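Local coordinates for protein GlcNAc Inducible Gene 2, GIG2 (Candida albicans, PDB 6AKZ) that binds a ferric ion and probably acts as an iron-dependent oxygenase of the cupin clan whose substrate is not established, at residues F253-G258 with Q374-I379; E162-D167 with R229-E234; D169-Y174 with L370-T375; T380-L385 with S452-A457. One frame throughout, in Å; residues are numbered along the deposited sequence.

Contact 1 (F253-G258 with Q374-I379); sequences FRTLQG and QTPLSI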
loop_
_atom_site.group_PDB
_atom_site.type_symbol
_atom_site.label_atom_id
_atom_site.label_comp_id
_atom_site.label_asym_id
_atom_site.label_seq_id
_atom_site.Cartn_x
_atom_site.Cartn_y
_atom_site.Cartn_z
ATOM N N PHE A 253 4.640 -6.194 3.710
ATOM C CA PHE A 253 3.946 -6.393 2.438
ATOM C C PHE A 253 2.514 -6.009 2.673
ATOM O O PHE A 253 1.785 -6.736 3.384
ATOM C CB PHE A 253 4.071 -7.847 1.991
ATOM C CG PHE A 253 3.174 -8.233 0.892
ATOM C CD1 PHE A 253 3.031 -7.433 -0.264
ATOM C CD2 PHE A 253 2.463 -9.391 0.965
ATOM C CE1 PHE A 253 2.172 -7.821 -1.284
ATOM C CE2 PHE A 253 1.574 -9.761 -0.043
ATOM C CZ PHE A 253 1.423 -8.978 -1.170
ATOM N N ARG A 254 2.096 -4.832 2.163
ATOM C CA ARG A 254 0.707 -4.394 2.380
ATOM C C ARG A 254 0.057 -4.471 0.971
ATOM O O ARG A 254 0.656 -3.978 0.002
ATOM C CB ARG A 254 0.656 -2.936 2.877
ATOM C CG ARG A 254 1.366 -2.707 4.225
ATOM C CD ARG A 254 1.385 -1.248 4.615
ATOM N NE ARG A 254 2.218 -0.471 3.697
ATOM C CZ ARG A 254 2.336 0.856 3.718
ATOM N NH1 ARG A 254 1.748 1.545 4.675
ATOM N NH2 ARG A 254 3.144 1.470 2.839
ATOM N N THR A 255 -1.097 -5.114 0.881
ATOM C CA THR A 255 -1.898 -5.178 -0.316
ATOM C C THR A 255 -2.586 -3.843 -0.527
ATOM O O THR A 255 -2.779 -3.429 -1.699
ATOM C CB THR A 255 -2.961 -6.279 -0.225
ATOM O OG1 THR A 255 -3.629 -6.263 1.059
ATOM C CG2 THR A 255 -2.314 -7.622 -0.333
ATOM N N LEU A 256 -3.020 -3.235 0.573
ATOM C CA LEU A 256 -3.705 -1.965 0.507
ATOM C C LEU A 256 -3.150 -1.028 1.499
ATOM O O LEU A 256 -2.884 -1.449 2.649
ATOM C CB LEU A 256 -5.178 -2.151 0.842
ATOM C CG LEU A 256 -6.011 -3.054 -0.070
ATOM C CD1 LEU A 256 -7.416 -3.160 0.546
ATOM C CD2 LEU A 256 -6.062 -2.484 -1.483
ATOM N N GLN A 257 -3.060 0.252 1.156
ATOM C CA GLN A 257 -2.804 1.287 2.170
ATOM C C GLN A 257 -4.172 1.825 2.552
ATOM O O GLN A 257 -5.150 1.713 1.819
ATOM C CB GLN A 257 -1.995 2.440 1.631
ATOM C CG GLN A 257 -0.541 2.077 1.243
ATOM C CD GLN A 257 0.317 3.306 0.953
ATOM O OE1 GLN A 257 0.334 4.221 1.755
ATOM N NE2 GLN A 257 1.103 3.283 -0.118
ATOM N N GLY A 258 -4.224 2.393 3.722
ATOM C CA GLY A 258 -5.479 2.904 4.252
ATOM C C GLY A 258 -5.408 3.821 5.421
ATOM O O GLY A 258 -4.377 3.835 6.126
ATOM N N GLN A 374 -3.803 -2.928 4.946
ATOM C CA GLN A 374 -4.015 -4.345 4.914
ATOM C C GLN A 374 -2.728 -5.117 4.759
ATOM O O GLN A 374 -2.011 -4.918 3.777
ATOM C CB GLN A 374 -4.958 -4.657 3.733
ATOM C CG GLN A 374 -5.267 -6.152 3.632
ATOM C CD GLN A 374 -6.388 -6.414 2.660
ATOM O OE1 GLN A 374 -6.196 -6.338 1.496
ATOM N NE2 GLN A 374 -7.570 -6.832 3.173
ATOM N N THR A 375 -2.443 -5.991 5.722
ATOM C CA THR A 375 -1.203 -6.714 5.784
ATOM C C THR A 375 -1.606 -8.195 6.016
ATOM O O THR A 375 -1.875 -8.637 7.128
ATOM C CB THR A 375 -0.394 -6.205 6.981
ATOM O OG1 THR A 375 -0.181 -4.792 6.849
ATOM C CG2 THR A 375 0.923 -6.931 7.080
ATOM N N PRO A 376 -1.688 -8.985 4.948
ATOM C CA PRO A 376 -2.091 -10.380 5.141
ATOM C C PRO A 376 -1.006 -11.227 5.787
ATOM O O PRO A 376 0.198 -10.953 5.619
ATOM C CB PRO A 376 -2.366 -10.859 3.682
ATOM C CG PRO A 376 -1.357 -10.006 2.857
ATOM C CD PRO A 376 -1.375 -8.640 3.549
ATOM N N LEU A 377 -1.474 -12.244 6.497
ATOM C CA LEU A 377 -0.596 -13.261 6.984
ATOM C C LEU A 377 0.055 -13.933 5.778
ATOM O O LEU A 377 -0.609 -14.544 4.954
ATOM C CB LEU A 377 -1.300 -14.269 7.903
ATOM C CG LEU A 377 -0.424 -15.490 8.329
ATOM C CD1 LEU A 377 0.723 -14.990 9.187
ATOM C CD2 LEU A 377 -1.361 -16.385 9.164
ATOM N N SER A 378 1.315 -13.731 5.639
ATOM C CA SER A 378 2.050 -14.215 4.430
ATOM C C SER A 378 3.475 -14.341 4.695
ATOM O O SER A 378 4.024 -13.796 5.674
ATOM C CB SER A 378 1.786 -13.284 3.187
ATOM O OG SER A 378 2.517 -12.086 3.339
ATOM N N ILE A 379 4.150 -15.076 3.844
ATOM C CA ILE A 379 5.585 -15.412 4.140
ATOM C C ILE A 379 6.514 -14.199 4.340
ATOM O O ILE A 379 7.374 -14.207 5.254
ATOM C CB ILE A 379 6.119 -16.432 3.139
ATOM C CG1 ILE A 379 7.380 -17.089 3.649
ATOM C CG2 ILE A 379 6.362 -15.873 1.757
ATOM C CD1 ILE A 379 7.118 -17.984 4.839
#

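Contact 2 (E162-D167 with R229-E234); sequences ENCLID and RTYSKE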
loop_
_atom_site.group_PDB
_atom_site.type_symbol
_atom_site.label_atom_id
_atom_site.label_comp_id
_atom_site.label_asym_id
_atom_site.label_seq_id
_atom_site.Cartn_x
_atom_site.Cartn_y
_atom_site.Cartn_z
ATOM N N GLU A 162 -2.841 -24.495 -3.024
ATOM C CA GLU A 162 -2.211 -25.584 -2.316
ATOM C C GLU A 162 -0.876 -25.183 -1.752
ATOM O O GLU A 162 -0.520 -25.648 -0.671
ATOM C CB GLU A 162 -2.052 -26.769 -3.265
ATOM C CG GLU A 162 -1.562 -28.051 -2.584
ATOM C CD GLU A 162 -2.367 -28.441 -1.358
ATOM O OE1 GLU A 162 -3.622 -28.298 -1.348
ATOM O OE2 GLU A 162 -1.723 -28.903 -0.397
ATOM N N ASN A 163 -0.125 -24.342 -2.469
ATOM C CA ASN A 163 1.242 -24.012 -2.099
ATOM C C ASN A 163 1.567 -22.578 -1.742
ATOM O O ASN A 163 2.578 -22.330 -1.044
ATOM C CB ASN A 163 2.164 -24.427 -3.205
ATOM C CG ASN A 163 2.117 -25.902 -3.424
ATOM O OD1 ASN A 163 2.277 -26.677 -2.475
ATOM N ND2 ASN A 163 1.772 -26.288 -4.609
ATOM N N CYS A 164 0.757 -21.625 -2.203
ATOM C CA CYS A 164 1.154 -20.227 -2.019
ATOM C C CYS A 164 1.038 -19.869 -0.537
ATOM O O CYS A 164 -0.070 -19.993 0.093
ATOM C CB CYS A 164 0.252 -19.319 -2.836
ATOM S SG CYS A 164 0.758 -17.607 -2.865
ATOM N N LEU A 165 2.124 -19.356 0.041
ATOM C CA LEU A 165 2.185 -19.132 1.491
ATOM C C LEU A 165 1.528 -17.810 1.938
ATOM O O LEU A 165 2.188 -16.907 2.466
ATOM C CB LEU A 165 3.622 -19.277 2.001
ATOM C CG LEU A 165 4.153 -20.714 1.841
ATOM C CD1 LEU A 165 5.607 -20.678 2.287
ATOM C CD2 LEU A 165 3.366 -21.712 2.689
ATOM N N ILE A 166 0.206 -17.746 1.778
ATOM C CA ILE A 166 -0.575 -16.586 2.177
ATOM C C ILE A 166 -1.925 -17.046 2.711
ATOM O O ILE A 166 -2.491 -18.064 2.236
ATOM C CB ILE A 166 -0.663 -15.557 1.055
ATOM C CG1 ILE A 166 -1.438 -14.317 1.503
ATOM C CG2 ILE A 166 -1.336 -16.137 -0.167
ATOM C CD1 ILE A 166 -1.272 -13.158 0.510
ATOM N N ASP A 167 -2.419 -16.312 3.704
ATOM C CA ASP A 167 -3.727 -16.493 4.265
ATOM C C ASP A 167 -4.457 -15.162 4.282
ATOM O O ASP A 167 -4.285 -14.325 5.159
ATOM C CB ASP A 167 -3.618 -17.125 5.660
ATOM C CG ASP A 167 -4.969 -17.122 6.425
ATOM O OD1 ASP A 167 -6.056 -17.069 5.778
ATOM O OD2 ASP A 167 -4.936 -17.233 7.674
ATOM N N ARG A 229 3.314 -12.151 -6.096
ATOM C CA ARG A 229 3.615 -11.061 -5.149
ATOM C C ARG A 229 3.901 -11.463 -3.715
ATOM O O ARG A 229 4.626 -10.773 -3.002
ATOM C CB ARG A 229 2.470 -10.032 -5.196
ATOM C CG ARG A 229 3.006 -8.644 -4.891
ATOM C CD ARG A 229 1.957 -7.618 -5.180
ATOM N NE ARG A 229 2.526 -6.289 -5.026
ATOM C CZ ARG A 229 2.213 -5.241 -5.796
ATOM N NH1 ARG A 229 1.267 -5.345 -6.763
ATOM N NH2 ARG A 229 2.804 -4.094 -5.585
ATOM N N THR A 230 3.282 -12.586 -3.313
ATOM C CA THR A 230 3.526 -13.296 -2.029
ATOM C C THR A 230 5.027 -13.492 -1.753
ATOM O O THR A 230 5.459 -13.463 -0.602
ATOM C CB THR A 230 2.648 -14.593 -2.000
ATOM O OG1 THR A 230 1.248 -14.209 -1.889
ATOM C CG2 THR A 230 2.942 -15.488 -0.796
ATOM N N TYR A 231 5.816 -13.649 -2.802
ATOM C CA TYR A 231 7.211 -13.949 -2.677
ATOM C C TYR A 231 8.127 -12.800 -3.156
ATOM O O TYR A 231 9.305 -12.989 -3.346
ATOM C CB TYR A 231 7.513 -15.209 -3.490
ATOM C CG TYR A 231 6.731 -16.384 -2.993
ATOM C CD1 TYR A 231 7.189 -17.135 -1.899
ATOM C CD2 TYR A 231 5.516 -16.756 -3.593
ATOM C CE1 TYR A 231 6.469 -18.229 -1.407
ATOM C CE2 TYR A 231 4.790 -17.863 -3.104
ATOM C CZ TYR A 231 5.302 -18.586 -1.988
ATOM O OH TYR A 231 4.601 -19.680 -1.445
ATOM N N SER A 232 7.542 -11.633 -3.390
ATOM C CA SER A 232 8.298 -10.497 -3.863
ATOM C C SER A 232 9.089 -9.910 -2.674
ATOM O O SER A 232 8.614 -9.816 -1.567
ATOM C CB SER A 232 7.372 -9.429 -4.479
ATOM O OG SER A 232 6.486 -8.860 -3.504
ATOM N N LYS A 233 10.280 -9.436 -3.000
ATOM C CA LYS A 233 11.186 -8.732 -2.094
ATOM C C LYS A 233 11.072 -7.274 -2.428
ATOM O O LYS A 233 11.507 -6.872 -3.507
ATOM C CB LYS A 233 12.604 -9.225 -2.341
ATOM C CG LYS A 233 12.783 -10.688 -2.056
ATOM C CD LYS A 233 14.186 -11.166 -2.413
ATOM C CE LYS A 233 15.173 -10.692 -1.364
ATOM N NZ LYS A 233 16.446 -11.472 -1.465
ATOM N N GLU A 234 10.372 -6.530 -1.578
ATOM C CA GLU A 234 10.190 -5.124 -1.756
ATOM C C GLU A 234 11.451 -4.310 -1.460
ATOM O O GLU A 234 11.501 -3.132 -1.807
ATOM C CB GLU A 234 9.029 -4.596 -0.872
ATOM C CG GLU A 234 7.717 -5.071 -1.491
ATOM C CD GLU A 234 6.467 -4.502 -0.812
ATOM O OE1 GLU A 234 6.574 -3.615 0.027
ATOM O OE2 GLU A 234 5.389 -4.933 -1.204
#

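Contact 3 (D169-Y174 with L370-T375); sequences DTQLVY and LYYGQT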
loop_
_atom_site.group_PDB
_atom_site.type_symbol
_atom_site.label_atom_id
_atom_site.label_comp_id
_atom_site.label_asym_id
_atom_site.label_seq_id
_atom_site.Cartn_x
_atom_site.Cartn_y
_atom_site.Cartn_z
ATOM N N ASP A 169 -7.477 -14.595 4.778
ATOM C CA ASP A 169 -8.430 -14.506 5.878
ATOM C C ASP A 169 -7.830 -13.927 7.147
ATOM O O ASP A 169 -8.547 -13.723 8.145
ATOM C CB ASP A 169 -8.974 -15.895 6.236
ATOM C CG ASP A 169 -9.806 -16.489 5.160
ATOM O OD1 ASP A 169 -10.304 -15.738 4.291
ATOM O OD2 ASP A 169 -9.987 -17.733 5.171
ATOM N N THR A 170 -6.544 -13.668 7.216
ATOM C CA THR A 170 -6.000 -13.172 8.419
ATOM C C THR A 170 -5.384 -11.796 8.177
ATOM O O THR A 170 -4.486 -11.644 7.306
ATOM C CB THR A 170 -4.970 -14.111 8.946
ATOM O OG1 THR A 170 -5.642 -15.317 9.378
ATOM C CG2 THR A 170 -4.214 -13.501 10.125
ATOM N N GLN A 171 -5.802 -10.831 9.015
ATOM C CA GLN A 171 -5.207 -9.495 9.042
ATOM C C GLN A 171 -4.145 -9.421 10.114
ATOM O O GLN A 171 -4.420 -9.734 11.234
ATOM C CB GLN A 171 -6.303 -8.472 9.325
ATOM C CG GLN A 171 -5.889 -7.067 9.610
ATOM C CD GLN A 171 -5.221 -6.338 8.455
ATOM O OE1 GLN A 171 -5.126 -6.824 7.304
ATOM N NE2 GLN A 171 -4.867 -5.111 8.725
ATOM N N LEU A 172 -2.973 -8.983 9.771
ATOM C CA LEU A 172 -1.904 -8.651 10.751
ATOM C C LEU A 172 -1.861 -7.134 10.931
ATOM O O LEU A 172 -2.171 -6.353 10.031
ATOM C CB LEU A 172 -0.534 -9.093 10.249
ATOM C CG LEU A 172 -0.415 -10.584 9.987
ATOM C CD1 LEU A 172 1.001 -10.924 9.634
ATOM C CD2 LEU A 172 -0.963 -11.441 11.125
ATOM N N VAL A 173 -1.365 -6.724 12.084
ATOM C CA VAL A 173 -1.074 -5.352 12.331
ATOM C C VAL A 173 0.370 -5.005 11.977
ATOM O O VAL A 173 1.369 -5.512 12.596
ATOM C CB VAL A 173 -1.369 -4.939 13.777
ATOM C CG1 VAL A 173 -0.882 -3.492 14.097
ATOM C CG2 VAL A 173 -2.865 -5.112 14.105
ATOM N N TYR A 174 0.461 -4.061 11.041
ATOM C CA TYR A 174 1.686 -3.301 10.816
ATOM C C TYR A 174 1.485 -1.987 11.577
ATOM O O TYR A 174 0.596 -1.232 11.253
ATOM C CB TYR A 174 1.929 -3.093 9.343
ATOM C CG TYR A 174 3.023 -2.129 9.045
ATOM C CD1 TYR A 174 4.364 -2.479 9.248
ATOM C CD2 TYR A 174 2.736 -0.868 8.575
ATOM C CE1 TYR A 174 5.402 -1.592 8.946
ATOM C CE2 TYR A 174 3.779 0.045 8.278
ATOM C CZ TYR A 174 5.090 -0.317 8.461
ATOM O OH TYR A 174 6.090 0.585 8.176
ATOM N N LEU A 370 -5.816 8.164 10.997
ATOM C CA LEU A 370 -5.075 7.073 11.672
ATOM C C LEU A 370 -4.790 6.029 10.611
ATOM O O LEU A 370 -5.729 5.488 10.030
ATOM C CB LEU A 370 -5.982 6.520 12.742
ATOM C CG LEU A 370 -5.571 5.389 13.732
ATOM C CD1 LEU A 370 -6.619 5.484 14.837
ATOM C CD2 LEU A 370 -5.702 4.036 13.043
ATOM N N TYR A 371 -3.520 5.882 10.293
ATOM C CA TYR A 371 -3.060 4.981 9.248
ATOM C C TYR A 371 -3.196 3.537 9.677
ATOM O O TYR A 371 -2.766 3.185 10.778
ATOM C CB TYR A 371 -1.611 5.228 8.837
ATOM C CG TYR A 371 -1.478 6.565 8.062
ATOM C CD1 TYR A 371 -1.656 6.625 6.697
ATOM C CD2 TYR A 371 -1.269 7.741 8.755
ATOM C CE1 TYR A 371 -1.590 7.849 6.001
ATOM C CE2 TYR A 371 -1.178 8.957 8.056
ATOM C CZ TYR A 371 -1.350 9.016 6.708
ATOM O OH TYR A 371 -1.312 10.239 6.021
ATOM N N TYR A 372 -3.757 2.721 8.783
ATOM C CA TYR A 372 -3.909 1.254 9.009
ATOM C C TYR A 372 -4.115 0.604 7.667
ATOM O O TYR A 372 -5.118 0.907 7.022
ATOM C CB TYR A 372 -5.066 1.014 10.034
ATOM C CG TYR A 372 -5.231 -0.418 10.457
ATOM C CD1 TYR A 372 -4.086 -1.220 10.747
ATOM C CD2 TYR A 372 -6.500 -0.936 10.731
ATOM C CE1 TYR A 372 -4.256 -2.544 11.178
ATOM C CE2 TYR A 372 -6.654 -2.280 11.097
ATOM C CZ TYR A 372 -5.533 -3.050 11.306
ATOM O OH TYR A 372 -5.626 -4.373 11.677
ATOM N N GLY A 373 -3.163 -0.265 7.230
ATOM C CA GLY A 373 -3.122 -0.896 5.973
ATOM C C GLY A 373 -3.530 -2.317 6.106
ATOM O O GLY A 373 -3.622 -2.875 7.223
ATOM N N GLN A 374 -3.803 -2.928 4.946
ATOM C CA GLN A 374 -4.015 -4.345 4.914
ATOM C C GLN A 374 -2.728 -5.117 4.759
ATOM O O GLN A 374 -2.011 -4.918 3.777
ATOM C CB GLN A 374 -4.958 -4.657 3.733
ATOM C CG GLN A 374 -5.267 -6.152 3.632
ATOM C CD GLN A 374 -6.388 -6.414 2.660
ATOM O OE1 GLN A 374 -6.196 -6.338 1.496
ATOM N NE2 GLN A 374 -7.570 -6.832 3.173
ATOM N N THR A 375 -2.443 -5.991 5.722
ATOM C CA THR A 375 -1.203 -6.714 5.784
ATOM C C THR A 375 -1.606 -8.195 6.016
ATOM O O THR A 375 -1.875 -8.637 7.128
ATOM C CB THR A 375 -0.394 -6.205 6.981
ATOM O OG1 THR A 375 -0.181 -4.792 6.849
ATOM C CG2 THR A 375 0.923 -6.931 7.080
HETATM O O HOH W 1 -6.988 -8.198 5.902
HETATM O O HOH W 2 -1.646 -3.714 9.154
HETATM O O HOH W 3 -1.593 0.894 12.028
HETATM O O HOH W 4 -0.862 -0.373 9.108
#

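Contact 4 (T380-L385 with S452-A457); sequences TNIQTL and SIANQA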
loop_
_atom_site.group_PDB
_atom_site.type_symbol
_atom_site.label_atom_id
_atom_site.label_comp_id
_atom_site.label_asym_id
_atom_site.label_seq_id
_atom_site.Cartn_x
_atom_site.Cartn_y
_atom_site.Cartn_z
ATOM N N THR A 380 6.289 -13.120 3.600
ATOM C CA THR A 380 7.167 -11.914 3.730
ATOM C C THR A 380 6.694 -11.019 4.895
ATOM O O THR A 380 7.275 -9.971 5.057
ATOM C CB THR A 380 7.320 -11.112 2.423
ATOM O OG1 THR A 380 6.044 -10.574 1.996
ATOM C CG2 THR A 380 7.885 -11.978 1.266
ATOM N N ASN A 381 5.592 -11.391 5.578
ATOM C CA ASN A 381 5.045 -10.687 6.714
ATOM C C ASN A 381 5.329 -11.380 8.054
ATOM O O ASN A 381 4.900 -10.902 9.096
ATOM C CB ASN A 381 3.562 -10.403 6.535
ATOM C CG ASN A 381 3.344 -9.152 5.707
ATOM O OD1 ASN A 381 4.226 -8.260 5.730
ATOM N ND2 ASN A 381 2.293 -9.097 4.889
ATOM N N ILE A 382 6.019 -12.499 8.035
ATOM C CA ILE A 382 6.336 -13.149 9.328
ATOM C C ILE A 382 7.280 -12.253 10.146
ATOM O O ILE A 382 7.135 -12.124 11.392
ATOM C CB ILE A 382 6.888 -14.556 9.112
ATOM C CG1 ILE A 382 5.864 -15.437 8.393
ATOM C CG2 ILE A 382 7.314 -15.130 10.443
ATOM C CD1 ILE A 382 4.575 -15.677 9.129
ATOM N N GLN A 383 8.191 -11.555 9.484
ATOM C CA GLN A 383 9.066 -10.632 10.274
ATOM C C GLN A 383 8.285 -9.489 10.890
ATOM O O GLN A 383 8.543 -9.076 11.991
ATOM C CB GLN A 383 10.176 -10.078 9.389
ATOM C CG GLN A 383 11.186 -11.125 9.029
ATOM C CD GLN A 383 12.110 -11.558 10.166
ATOM O OE1 GLN A 383 12.000 -11.119 11.340
ATOM N NE2 GLN A 383 13.046 -12.441 9.820
ATOM N N THR A 384 7.274 -9.036 10.188
ATOM C CA THR A 384 6.384 -8.028 10.681
ATOM C C THR A 384 5.609 -8.527 11.901
ATOM O O THR A 384 5.550 -7.809 12.879
ATOM C CB THR A 384 5.392 -7.517 9.580
ATOM O OG1 THR A 384 6.176 -6.816 8.620
ATOM C CG2 THR A 384 4.317 -6.620 10.135
ATOM N N LEU A 385 5.119 -9.752 11.843
ATOM C CA LEU A 385 4.332 -10.332 12.908
ATOM C C LEU A 385 5.276 -10.288 14.198
ATOM O O LEU A 385 4.834 -9.941 15.263
ATOM C CB LEU A 385 4.032 -11.766 12.564
ATOM C CG LEU A 385 3.267 -12.588 13.584
ATOM C CD1 LEU A 385 1.922 -12.046 13.862
ATOM C CD2 LEU A 385 3.234 -14.023 13.053
ATOM N N SER A 452 1.060 -22.431 10.242
ATOM C CA SER A 452 2.045 -23.226 10.939
ATOM C C SER A 452 3.402 -22.541 11.021
ATOM O O SER A 452 4.065 -22.550 12.093
ATOM C CB SER A 452 2.176 -24.614 10.310
ATOM O OG SER A 452 3.243 -25.331 10.972
ATOM N N ILE A 453 3.838 -21.976 9.904
ATOM C CA ILE A 453 5.146 -21.306 9.853
ATOM C C ILE A 453 5.153 -20.110 10.842
ATOM O O ILE A 453 6.123 -19.932 11.627
ATOM C CB ILE A 453 5.433 -20.884 8.444
ATOM C CG1 ILE A 453 5.709 -22.135 7.579
ATOM C CG2 ILE A 453 6.594 -19.864 8.392
ATOM C CD1 ILE A 453 5.608 -21.868 6.079
ATOM N N ALA A 454 4.062 -19.340 10.875
ATOM C CA ALA A 454 3.971 -18.277 11.878
ATOM C C ALA A 454 4.060 -18.772 13.321
ATOM O O ALA A 454 4.812 -18.220 14.137
ATOM C CB ALA A 454 2.707 -17.452 11.721
ATOM N N ASN A 455 3.313 -19.799 13.614
ATOM C CA ASN A 455 3.374 -20.417 14.910
ATOM C C ASN A 455 4.759 -20.900 15.291
ATOM O O ASN A 455 5.178 -20.668 16.451
ATOM C CB ASN A 455 2.369 -21.533 14.969
ATOM C CG ASN A 455 0.932 -21.038 15.035
ATOM O OD1 ASN A 455 0.616 -19.837 15.176
ATOM N ND2 ASN A 455 0.049 -21.966 14.962
ATOM N N GLN A 456 5.480 -21.505 14.364
ATOM C CA GLN A 456 6.860 -21.870 14.576
ATOM C C GLN A 456 7.783 -20.674 14.880
ATOM O O GLN A 456 8.644 -20.747 15.759
ATOM C CB GLN A 456 7.418 -22.616 13.392
ATOM C CG GLN A 456 6.788 -23.968 13.017
ATOM C CD GLN A 456 7.202 -24.395 11.619
ATOM O OE1 GLN A 456 8.363 -24.346 11.280
ATOM N NE2 GLN A 456 6.239 -24.745 10.753
ATOM N N ALA A 457 7.653 -19.605 14.093
ATOM C CA ALA A 457 8.317 -18.386 14.380
ATOM C C ALA A 457 7.931 -17.775 15.711
ATOM O O ALA A 457 8.813 -17.334 16.436
ATOM C CB ALA A 457 8.158 -17.399 13.243
#

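Contact 1 (F253-G258 with Q374-I379)
Thr255 and Gln374 form the polar centre of a buried contact at the margin of the large mixed sheet of this cupin-clan protein. Residues 253-258 lead into strand 256-261. Residues 374-379 run from its antiparallel neighbour, strand 367-371, toward helix 382-394. OG1 of Thr255 donates to OE1 of Gln374 at 2.6 Å. The hydroxyl lies in the carbonyl plane, on a lone pair, with a C=O...donor angle of 109°. Gln374 places CG opposite its backbone N (chi1 -179°) and stays extended. This carries the amide obliquely across Thr255 and alongside Leu256, whose CD1 lies 3.5 Å from OE1. The Gln374 backbone adds two bonds: N donates to Leu256 O at 2.9 Å, and O accepts a weak one from Thr255 N. Arg254 CA also brings a C-H to Gln374 O, at 3.1 Å. Farther along, the Phe253 ring crosses Pro376 at about a right angle, with CE2 4.1 Å from CG. Ser378 OG sits at the edge of that ring, in its plane, 3.6 Å from CD2. Helix 143-153 packs on Gln374 through Phe149 and Met152. Gln257 of the other segment hydrogen-bonds through NE2 to Asp194, an iron ligand, and its CG lies over a guanidinium face of Arg254. Gln374 is thus held through its N, its O and its side-chain OE1, which should fix the loop firmly beside the second shell of the iron site.

Contact 2 (E162-D167 with R229-E234)
Thr230 packs tightly against Cys164 and Ile166, while Tyr231 next to it reaches toward the more open side of the contact. At the tight end Thr230 OG1 lies 3.6 Å from Cys164 SG and equally close to Ile166 CD1. That hydroxyl has its polar partner elsewhere, in Leu226 O. A chi1 of -69° sets OG1 beside the backbone N and leaves CG2 anti to it, 3.6 Å from Leu165 O. The same methyl covers one face of the Tyr231 ring, offset toward its rim. Tyr231 is partly exposed, and Asn163 beside its hydroxyl is exposed. Here a single firm bond does the work: Leu165 N donates to Tyr231 OH at 2.9 Å, with an angle of 149° at the hydrogen. Leu165 is the centre of an inverse gamma turn, closed by Ile166 N on Cys164 O. Cys164 SG makes an oblique sulfur-aromatic contact, 5.3 Å from the centroid of the Tyr231 ring. Leu165 packs on helix 445-460 and on Tyr468 of helix 466-474. Tyr231 touches Ala472 of that same helix and Met205 of helix 204-208. Asp167 of strand 166-167 and Leu165 just before it pair by backbone hydrogen bonds with Leu377 and Ile379.

Contact 3 (D169-Y174 with L370-T375)
Gln171 and Tyr372 approach from opposite directions, with amide and ring planes 81° apart, where segment 169-174 runs beside the end of strand 367-371 of the cupin-type sheet. A bend at chi2 (65°) turns the Gln171 amide onto the backbone of 373-375. NE2 then uses both its hydrogens. One goes to Tyr372 OH at 3.1 Å and one to Gly373 O at 3.0 Å, and both acceptors lie in the plane of the amide. On the carbonyl side, OE1 accepts from Thr375 N at 3.2 Å; this donor is tilted 30° from the carbonyl plane. One side chain thus binds Tyr372, Gly373 and Thr375. The direct backbone link is Leu172 N to Thr375 O, at 2.9 Å. The Val173 side chain crosses that of Tyr372 at about a right angle, with CG2 4.1 Å from CE1, and Phe149 of helix 143-153 also meets this ring. Beyond Leu172 the two chains separate and waters bridge them. One water joins Tyr174 O to Gly373 N, and another joins Tyr174 O to Tyr371 O. A third has four partners: it donates to Leu172 O and Gly373 O, and it accepts from Tyr174 N and, at 2.9 Å, from Thr375 OG1.

Contact 4 (T380-L385 with S452-A457)
Asn381 ND2 is gripped by two carbonyl oxygens, Phe253 O and Pro376 O, just ahead of Ile382, the residue that packs on Ala454 and Ala457. The contact itself is a helix-helix packing in which Ile382 of helix 382-394 sits in a knob-like way among Ile450, Ile453, Ala454 and Ala457 of helix 445-460. No hydrogen bond crosses between the two segments. Ile382 uses both of its branches. With chi1 at -61° CG1 lies beside the backbone N and CG2 anti to it; CG2 meets Ala457 CB at 3.7 Å. The other branch is bent again at chi2 (-63°) and sets CD1 3.7 Å from Ala454 CB. The small alanines let the backbones come close: the CA atoms of Ile382 and Ala454 are 6.2 Å apart. Ile453 touches more loosely, with CG2 4.5 Å from Ile382 CG1. One turn on, Leu385 joins from the same helix and also packs on Leu458. Polar groups of 452-457 do not face the contact: Gln456 NE2 donates to Ser452 OG within the helix at 3.1 Å, and Asn455 OD1 accepts from Phe437 N. Ala454 CB takes two contacts at once: besides CD1 of Ile382, it meets CD2 of Leu385 at 3.7 Å.

In the fold
Contacts 1 and 3 lie nearest the centre of the chain and share Gln374 and Thr375. They hold opposite flanks of the chain that leaves strand 367-371, one by strand 256-261, the other by segment 169-174. Both are rich in hydrogen bonds, and contact 3 adds waters. Contact 1 also comes closest to the iron. Contacts 2 and 4 lie farther out, though most of their touching residues are buried. Contact 2 mixes one firm bond with apolar and sulfur packing; contact 4 is wholly apolar across its helices. The 374-379 segment joins them: it borders strand 166-167 of contact 2 and continues into the first helix of contact 4.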